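Local coordinates for transcriptional regulator (Rhodococcus sp., PDB 2O0Y), which probably binds DNA as a transcription factor of the IclR family, with a helix-turn-helix domain followed by a GAF-type C-terminal domain, at residues Ala153-Leu158 with Glu184-Gly189; Val22-Asp27 with Thr48-Thr53; Thr110-Asn115 with Thr229-Glu234. All coordinates share one frame; numbering follows the deposited sequence.

Interaction 1: Ala153-Leu158 with Glu184-Gly189; sequences AGKILL and EKVEDG
K155 and V186 are joined through their carbonyl oxygens by a single water, which gives one proton to each. It lies 2.7 Å from K155 O and 3.0 Å from V186 O, and so links the backbones of two helices that make no direct polar bond with each other here. The contact is thus a worked example of helix packing in which one water supplies what the backbones cannot, because two carbonyls have no proton to share. Beside the water V186 does most of the packing. It holds CG1 anti to its own backbone N (chi1 175°), which lays that methyl against the opposite main chain, 3.7 Å from K155 O and 3.9 Å from L158 O. The other methyl, V186 CG2, meets side chains instead, sitting 3.9 Å from L158 CB and 4.0 Å from K155 CG; the isobutyl group of L158 crosses the valine at about a right angle. Further out the two lysines run past each other obliquely, with K155 CD 3.8 Å from K185 CB. The K155 chain, straight at chi2, then bends at chi3 and chi4, and its ammonium NZ ends 3.1 Å from K185 NZ. Both atoms are donors and do not bond. E200 forms a salt bridge with K155 NZ, and its side chain also touches K185; a carboxylate there probably offsets the nearness of the two amines. K155 and L158 thereby pack the 152-157 helical region on helix 178-192, with L159 also against V186, while on another side I156 rests on strands 195-198, 205-213 and 219-228 of the six-stranded antiparallel sheet.

Interaction 2: Val22-Asp27 with Thr48-Thr53; sequences VTRVID and TKLPKT
The long charged side chain of R24 meets L50 through carbon more than through charge: the two methyls of L50 spread along it, CD1 3.7 Å from R24 CG and CD2 3.6 Å from R24 NE. The setting is a helix-turn-helix of the IclR type, in which L50 lies in the turn between helix 41-48 and helix 52-64, the latter probably the DNA-recognition helix, and R24 belongs to the preceding helix 18-29. It illustrates how an arginine near the surface can pack by its stem. R24 is extended from CG to NE (chi3 172°) and crosses the leucine obliquely, with CD2 neither squarely over the guanidinium nor at its edge. L50 also leans on V55, and R24 on T54 and L58, so both also rest on helix 52-64. One turn further along, D27 has R65 of the second subunit as its salt-bridge partner, although the exact position of its carboxylate is doubtful in the model; its backbone carbonyl faces T48. There T48 CG2 comes 4.0 Å from D27 O, while on the other branch T48 OG1, bonded also to L44 O, accepts L50 N at 3.2 Å in an ST turn.

Interaction 3: Thr110-Asn115 with Thr229-Glu234; sequences TGETVN and TGRFTE
Two bends bring E112 and R231 together: the glutamate folds at chi2 (-59°) and the arginine at chi3 (-65°), turning the NE and NH2 edge of R231 to the two oxygens of E112. The contact joins the start of strand 113-120 to the loop after strand 219-228, its antiparallel neighbour in the sheet of the GAF-type C-terminal domain. In this example of a two-pronged salt bridge, R231 NE bonds E112 OE2 at 2.8 Å, and R231 NH2 bonds E112 OE1 at 3.0 Å, both oxygens lying near the guanidinium plane. The planes of the two groups differ by 19°; OE1 is met on its syn side, whereas OE2 is approached from above the carboxylate plane. Each charged group also has a second partner, Y240 OH for E112 OE2 and V136 O for R231 NH2, which should hold both groups against rotation. F232, at the centre of an inverse gamma turn, places its ring next to the pair with CE1 4.0 Å from E112 OE2, and its ring packs edge-to-face with Y240 of helix 237-254. The glutamate's backbone is steadied from the end of helix 97-110 by an ST turn, in which T110 OG1 accepts the amide N of E112 at 3.3 Å.

How the interactions relate
From the N terminus, interaction 2 comes first and closes a loop of 20 residues within the helix-turn-helix domain, tying helix 18-29 to the turn before helix 52-64. It is complete before the others begin. Interaction 3 opens at 110-115 and closes only after 113 further residues, joining the start of strand 113-120 to the loop between strand 219-228 and helix 237-254. Nested inside it, interaction 1 ties helix 152-157 to helix 178-192 across 25 residues, about half of them helical and none in a strand. Interactions 1 and 3 do not touch, their nearest atoms about 7 Å apart; interaction 2 lies on the opposite side of the chain's centre, its centre 45 Å and 54 Å from theirs.

Interaction 1: Ala153-Leu158 with Glu184-Gly189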
loop_
_atom_site.group_PDB
_atom_site.type_symbol
_atom_site.label_atom_id
_atom_site.label_comp_id
_atom_site.label_asym_id
_atom_site.label_seq_id
_atom_site.Cartn_x
_atom_site.Cartn_y
_atom_site.Cartn_z
ATOM N N ALA B 153 21.771 -7.441 -6.346
ATOM C CA ALA B 153 20.408 -7.537 -5.825
ATOM C C ALA B 153 19.397 -7.269 -6.934
ATOM O O ALA B 153 18.416 -8.005 -7.057
ATOM C CB ALA B 153 20.198 -6.575 -4.686
ATOM N N GLY B 154 19.617 -6.225 -7.742
ATOM C CA GLY B 154 18.659 -5.889 -8.798
ATOM C C GLY B 154 18.388 -7.062 -9.743
ATOM O O GLY B 154 17.245 -7.345 -10.096
ATOM N N LYS B 155 19.449 -7.733 -10.204
ATOM C CA LYS B 155 19.283 -8.888 -11.085
ATOM C C LYS B 155 18.647 -10.113 -10.400
ATOM O O LYS B 155 18.021 -10.929 -11.053
ATOM C CB LYS B 155 20.619 -9.251 -11.742
ATOM C CG LYS B 155 20.986 -8.260 -12.865
ATOM C CD LYS B 155 22.420 -8.492 -13.420
ATOM C CE LYS B 155 23.453 -7.512 -12.833
ATOM N NZ LYS B 155 23.351 -6.088 -13.391
ATOM N N ILE B 156 18.814 -10.246 -9.087
ATOM C CA ILE B 156 18.120 -11.313 -8.348
ATOM C C ILE B 156 16.627 -10.964 -8.284
ATOM O O ILE B 156 15.801 -11.790 -8.608
ATOM C CB ILE B 156 18.708 -11.543 -6.932
ATOM C CG1 ILE B 156 20.129 -12.169 -7.021
ATOM C CG2 ILE B 156 17.749 -12.402 -6.058
ATOM C CD1 ILE B 156 20.135 -13.619 -7.520
ATOM N N LEU B 157 16.277 -9.721 -7.935
ATOM C CA LEU B 157 14.856 -9.337 -7.879
ATOM C C LEU B 157 14.183 -9.496 -9.224
ATOM O O LEU B 157 12.996 -9.798 -9.272
ATOM C CB LEU B 157 14.689 -7.904 -7.380
ATOM C CG LEU B 157 15.165 -7.749 -5.930
ATOM C CD1 LEU B 157 15.330 -6.262 -5.599
ATOM C CD2 LEU B 157 14.139 -8.432 -4.986
ATOM N N LEU B 158 14.919 -9.293 -10.321
ATOM C CA LEU B 158 14.285 -9.354 -11.650
ATOM C C LEU B 158 14.018 -10.787 -12.062
ATOM O O LEU B 158 13.425 -11.014 -13.107
ATOM C CB LEU B 158 15.139 -8.669 -12.727
ATOM C CG LEU B 158 15.128 -7.145 -12.643
ATOM C CD1 LEU B 158 16.266 -6.525 -13.495
ATOM C CD2 LEU B 158 13.725 -6.596 -13.034
ATOM N N GLU B 184 20.071 -11.302 -20.236
ATOM C CA GLU B 184 20.960 -12.465 -20.275
ATOM C C GLU B 184 21.634 -12.676 -18.917
ATOM O O GLU B 184 21.700 -13.801 -18.420
ATOM C CB GLU B 184 21.988 -12.366 -21.416
ATOM C CG GLU B 184 21.367 -12.417 -22.844
ATOM C CD GLU B 184 22.394 -12.708 -23.962
ATOM O OE1 GLU B 184 23.597 -12.883 -23.637
ATOM O OE2 GLU B 184 21.998 -12.771 -25.168
ATOM N N LYS B 185 22.079 -11.587 -18.294
ATOM C CA LYS B 185 22.691 -11.677 -16.973
ATOM C C LYS B 185 21.668 -12.170 -15.924
ATOM O O LYS B 185 22.014 -12.986 -15.067
ATOM C CB LYS B 185 23.308 -10.346 -16.572
ATOM C CG LYS B 185 24.404 -9.843 -17.546
ATOM C CD LYS B 185 24.912 -8.422 -17.163
ATOM C CE LYS B 185 23.754 -7.408 -17.006
ATOM N NZ LYS B 185 24.117 -6.080 -16.405
ATOM N N VAL B 186 20.409 -11.708 -16.002
ATOM C CA VAL B 186 19.388 -12.199 -15.066
ATOM C C VAL B 186 19.260 -13.729 -15.200
ATOM O O VAL B 186 19.183 -14.442 -14.216
ATOM C CB VAL B 186 18.004 -11.509 -15.248
ATOM C CG1 VAL B 186 16.979 -12.149 -14.336
ATOM C CG2 VAL B 186 18.088 -9.985 -14.998
ATOM N N GLU B 187 19.238 -14.220 -16.426
ATOM C CA GLU B 187 19.185 -15.662 -16.684
ATOM C C GLU B 187 20.372 -16.483 -16.147
ATOM O O GLU B 187 20.183 -17.588 -15.626
ATOM C CB GLU B 187 19.027 -15.926 -18.197
ATOM C CG GLU B 187 17.664 -16.445 -18.544
ATOM C CD GLU B 187 17.317 -17.702 -17.762
ATOM O OE1 GLU B 187 18.018 -18.738 -17.966
ATOM O OE2 GLU B 187 16.352 -17.643 -16.949
ATOM N N ASP B 188 21.581 -15.969 -16.347
ATOM C CA ASP B 188 22.807 -16.518 -15.752
ATOM C C ASP B 188 22.663 -16.644 -14.218
ATOM O O ASP B 188 23.054 -17.641 -13.627
ATOM C CB ASP B 188 23.975 -15.593 -16.051
ATOM C CG ASP B 188 24.250 -15.435 -17.540
ATOM O OD1 ASP B 188 23.469 -15.936 -18.377
ATOM O OD2 ASP B 188 25.268 -14.798 -17.874
ATOM N N GLY B 189 22.077 -15.642 -13.578
ATOM C CA GLY B 189 21.792 -15.759 -12.148
ATOM C C GLY B 189 20.834 -16.897 -11.813
ATOM O O GLY B 189 20.941 -17.513 -10.755
HETATM O O HOH W 1 19.547 -13.070 -11.586
#

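Interaction 2: Val22-Asp27 with Thr48-Thr53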
loop_
_atom_site.group_PDB
_atom_site.type_symbol
_atom_site.label_atom_id
_atom_site.label_comp_id
_atom_site.label_asym_id
_atom_site.label_seq_id
_atom_site.Cartn_x
_atom_site.Cartn_y
_atom_site.Cartn_z
ATOM N N VAL B 22 -18.231 -11.109 16.134
ATOM C CA VAL B 22 -16.869 -10.705 15.823
ATOM C C VAL B 22 -16.110 -11.912 15.269
ATOM O O VAL B 22 -15.388 -11.745 14.339
ATOM C CB VAL B 22 -16.163 -10.069 17.051
ATOM C CG1 VAL B 22 -14.628 -9.933 16.839
ATOM C CG2 VAL B 22 -16.822 -8.719 17.379
ATOM N N THR B 23 -16.286 -13.114 15.823
ATOM C CA THR B 23 -15.711 -14.350 15.238
ATOM C C THR B 23 -16.176 -14.602 13.803
ATOM O O THR B 23 -15.420 -15.084 12.955
ATOM C CB THR B 23 -16.175 -15.553 16.060
ATOM O OG1 THR B 23 -15.595 -15.413 17.332
ATOM C CG2 THR B 23 -15.643 -16.851 15.457
ATOM N N ARG B 24 -17.458 -14.325 13.547
ATOM C CA ARG B 24 -18.009 -14.465 12.234
ATOM C C ARG B 24 -17.382 -13.452 11.281
ATOM O O ARG B 24 -17.126 -13.760 10.143
ATOM C CB ARG B 24 -19.539 -14.265 12.303
ATOM C CG ARG B 24 -20.215 -15.513 13.012
ATOM C CD ARG B 24 -21.637 -15.204 13.397
ATOM N NE ARG B 24 -22.264 -16.442 13.870
ATOM C CZ ARG B 24 -23.530 -16.552 14.233
ATOM N NH1 ARG B 24 -24.320 -15.497 14.169
ATOM N NH2 ARG B 24 -23.985 -17.719 14.641
ATOM N N VAL B 25 -17.176 -12.222 11.716
ATOM C CA VAL B 25 -16.509 -11.245 10.878
ATOM C C VAL B 25 -15.092 -11.708 10.540
ATOM O O VAL B 25 -14.661 -11.655 9.422
ATOM C CB VAL B 25 -16.495 -9.853 11.576
ATOM C CG1 VAL B 25 -15.732 -8.893 10.758
ATOM C CG2 VAL B 25 -17.965 -9.359 11.705
ATOM N N ILE B 26 -14.351 -12.143 11.535
ATOM C CA ILE B 26 -13.030 -12.743 11.285
ATOM C C ILE B 26 -13.111 -13.954 10.356
ATOM O O ILE B 26 -12.291 -14.082 9.430
ATOM C CB ILE B 26 -12.318 -13.066 12.634
ATOM C CG1 ILE B 26 -12.140 -11.774 13.452
ATOM C CG2 ILE B 26 -10.954 -13.760 12.397
ATOM C CD1 ILE B 26 -11.760 -12.048 14.977
ATOM N N ASP B 27 -14.042 -14.884 10.586
ATOM C CA ASP B 27 -14.166 -16.040 9.711
ATOM C C ASP B 27 -14.401 -15.659 8.234
ATOM O O ASP B 27 -13.966 -16.356 7.278
ATOM C CB ASP B 27 -15.328 -16.958 10.224
ATOM C CG ASP B 27 -15.023 -17.582 11.547
ATOM O OD1 ASP B 27 -13.840 -17.528 11.994
ATOM O OD2 ASP B 27 -15.967 -18.107 12.196
ATOM N N THR B 48 -18.047 -20.351 5.258
ATOM C CA THR B 48 -18.327 -20.262 6.689
ATOM C C THR B 48 -19.367 -21.234 7.211
ATOM O O THR B 48 -19.428 -21.430 8.421
ATOM C CB THR B 48 -18.819 -18.862 7.087
ATOM O OG1 THR B 48 -20.019 -18.562 6.373
ATOM C CG2 THR B 48 -17.744 -17.742 6.855
ATOM N N LYS B 49 -20.215 -21.787 6.332
ATOM C CA LYS B 49 -21.346 -22.609 6.741
ATOM C C LYS B 49 -22.323 -21.835 7.645
ATOM O O LYS B 49 -23.112 -22.412 8.397
ATOM C CB LYS B 49 -20.875 -23.923 7.393
ATOM C CG LYS B 49 -20.040 -24.816 6.491
ATOM C CD LYS B 49 -19.755 -26.180 7.201
ATOM C CE LYS B 49 -18.843 -27.099 6.365
ATOM N NZ LYS B 49 -19.414 -27.354 5.001
ATOM N N LEU B 50 -22.299 -20.504 7.535
ATOM C CA LEU B 50 -23.279 -19.656 8.223
ATOM C C LEU B 50 -24.543 -19.533 7.390
ATOM O O LEU B 50 -24.480 -19.586 6.151
ATOM C CB LEU B 50 -22.671 -18.250 8.447
ATOM C CG LEU B 50 -21.585 -18.127 9.525
ATOM C CD1 LEU B 50 -20.982 -16.721 9.562
ATOM C CD2 LEU B 50 -22.116 -18.516 10.898
ATOM N N PRO B 51 -25.693 -19.296 8.043
ATOM C CA PRO B 51 -26.890 -19.093 7.266
ATOM C C PRO B 51 -26.772 -17.869 6.383
ATOM O O PRO B 51 -26.232 -16.847 6.808
ATOM C CB PRO B 51 -27.945 -18.819 8.323
ATOM C CG PRO B 51 -27.419 -19.433 9.566
ATOM C CD PRO B 51 -25.957 -19.222 9.489
ATOM N N LYS B 52 -27.304 -17.972 5.176
ATOM C CA LYS B 52 -27.209 -16.901 4.207
ATOM C C LYS B 52 -27.691 -15.554 4.774
ATOM O O LYS B 52 -27.052 -14.543 4.539
ATOM C CB LYS B 52 -27.992 -17.281 2.948
ATOM C CG LYS B 52 -27.762 -16.301 1.793
ATOM C CD LYS B 52 -28.812 -16.464 0.785
ATOM C CE LYS B 52 -28.437 -15.722 -0.465
ATOM N NZ LYS B 52 -29.004 -16.453 -1.595
ATOM N N THR B 53 -28.822 -15.531 5.490
ATOM C CA THR B 53 -29.319 -14.262 6.095
ATOM C C THR B 53 -28.321 -13.645 7.098
ATOM O O THR B 53 -28.187 -12.425 7.179
ATOM C CB THR B 53 -30.711 -14.433 6.784
ATOM O OG1 THR B 53 -30.600 -15.426 7.819
ATOM C CG2 THR B 53 -31.758 -14.876 5.785
#

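Interaction 3: Thr110-Asn115 with Thr229-Glu234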
loop_
_atom_site.group_PDB
_atom_site.type_symbol
_atom_site.label_atom_id
_atom_site.label_comp_id
_atom_site.label_asym_id
_atom_site.label_seq_id
_atom_site.Cartn_x
_atom_site.Cartn_y
_atom_site.Cartn_z
ATOM N N THR B 110 31.090 -12.942 7.431
ATOM C CA THR B 110 31.725 -12.478 6.179
ATOM C C THR B 110 32.507 -11.170 6.360
ATOM O O THR B 110 33.397 -10.865 5.570
ATOM C CB THR B 110 30.682 -12.223 5.056
ATOM O OG1 THR B 110 29.726 -11.278 5.551
ATOM C CG2 THR B 110 29.951 -13.513 4.625
ATOM N N GLY B 111 32.140 -10.365 7.364
ATOM C CA GLY B 111 32.777 -9.063 7.569
ATOM C C GLY B 111 32.148 -7.972 6.720
ATOM O O GLY B 111 32.632 -6.822 6.682
ATOM N N GLU B 112 31.036 -8.325 6.049
ATOM C CA GLU B 112 30.329 -7.420 5.149
ATOM C C GLU B 112 28.927 -7.069 5.643
ATOM O O GLU B 112 28.326 -7.845 6.414
ATOM C CB GLU B 112 30.232 -8.029 3.743
ATOM C CG GLU B 112 31.544 -8.466 3.131
ATOM C CD GLU B 112 32.578 -7.389 2.983
ATOM O OE1 GLU B 112 32.251 -6.209 3.183
ATOM O OE2 GLU B 112 33.722 -7.726 2.583
ATOM N N THR B 113 28.440 -5.900 5.215
ATOM C CA THR B 113 27.076 -5.468 5.483
ATOM C C THR B 113 26.129 -6.389 4.737
ATOM O O THR B 113 26.372 -6.682 3.562
ATOM C CB THR B 113 26.863 -4.025 5.037
ATOM O OG1 THR B 113 27.633 -3.171 5.920
ATOM C CG2 THR B 113 25.317 -3.638 5.139
ATOM N N VAL B 114 25.074 -6.850 5.429
ATOM C CA VAL B 114 24.084 -7.744 4.865
ATOM C C VAL B 114 22.821 -6.927 4.675
ATOM O O VAL B 114 22.290 -6.412 5.644
ATOM C CB VAL B 114 23.798 -8.901 5.805
ATOM C CG1 VAL B 114 22.693 -9.749 5.234
ATOM C CG2 VAL B 114 25.083 -9.748 5.985
ATOM N N ASN B 115 22.325 -6.838 3.429
ATOM C CA ASN B 115 21.107 -6.048 3.095
ATOM C C ASN B 115 20.008 -6.996 2.653
ATOM O O ASN B 115 20.276 -7.897 1.855
ATOM C CB ASN B 115 21.428 -5.132 1.901
ATOM C CG ASN B 115 22.378 -3.997 2.288
ATOM O OD1 ASN B 115 22.182 -3.347 3.311
ATOM N ND2 ASN B 115 23.428 -3.806 1.517
ATOM N N THR B 229 35.416 -4.015 -3.244
ATOM C CA THR B 229 35.835 -5.068 -4.203
ATOM C C THR B 229 37.069 -5.825 -3.704
ATOM O O THR B 229 37.184 -7.043 -3.878
ATOM C CB THR B 229 36.090 -4.423 -5.556
ATOM O OG1 THR B 229 34.826 -3.968 -6.030
ATOM C CG2 THR B 229 36.751 -5.398 -6.575
ATOM N N GLY B 230 37.940 -5.121 -3.000
ATOM C CA GLY B 230 39.180 -5.703 -2.514
ATOM C C GLY B 230 38.981 -6.790 -1.457
ATOM O O GLY B 230 39.934 -7.476 -1.121
ATOM N N ARG B 231 37.756 -6.935 -0.913
ATOM C CA ARG B 231 37.459 -8.017 0.027
ATOM C C ARG B 231 36.719 -9.178 -0.640
ATOM O O ARG B 231 36.630 -10.265 -0.066
ATOM C CB ARG B 231 36.614 -7.483 1.203
ATOM C CG ARG B 231 37.482 -6.698 2.218
ATOM C CD ARG B 231 36.894 -6.747 3.654
ATOM N NE ARG B 231 35.609 -6.083 3.791
ATOM C CZ ARG B 231 35.467 -4.811 4.168
ATOM N NH1 ARG B 231 36.543 -4.078 4.382
ATOM N NH2 ARG B 231 34.265 -4.273 4.297
ATOM N N PHE B 232 36.196 -8.931 -1.836
ATOM C CA PHE B 232 35.514 -9.950 -2.642
ATOM C C PHE B 232 36.534 -10.551 -3.572
ATOM O O PHE B 232 36.411 -10.468 -4.805
ATOM C CB PHE B 232 34.357 -9.353 -3.438
ATOM C CG PHE B 232 33.145 -8.986 -2.610
ATOM C CD1 PHE B 232 33.173 -7.905 -1.738
ATOM C CD2 PHE B 232 31.947 -9.720 -2.726
ATOM C CE1 PHE B 232 32.038 -7.578 -0.993
ATOM C CE2 PHE B 232 30.830 -9.385 -1.981
ATOM C CZ PHE B 232 30.889 -8.313 -1.129
ATOM N N THR B 233 37.535 -11.163 -2.960
ATOM C CA THR B 233 38.638 -11.770 -3.668
ATOM C C THR B 233 38.417 -13.263 -3.943
ATOM O O THR B 233 37.602 -13.899 -3.295
ATOM C CB THR B 233 39.936 -11.682 -2.848
ATOM O OG1 THR B 233 39.792 -12.427 -1.633
ATOM C CG2 THR B 233 40.296 -10.232 -2.512
ATOM N N GLU B 234 39.219 -13.801 -4.876
ATOM C CA GLU B 234 39.304 -15.234 -5.162
ATOM C C GLU B 234 39.404 -16.116 -3.898
ATOM O O GLU B 234 38.752 -17.152 -3.825
ATOM C CB GLU B 234 40.505 -15.497 -6.105
#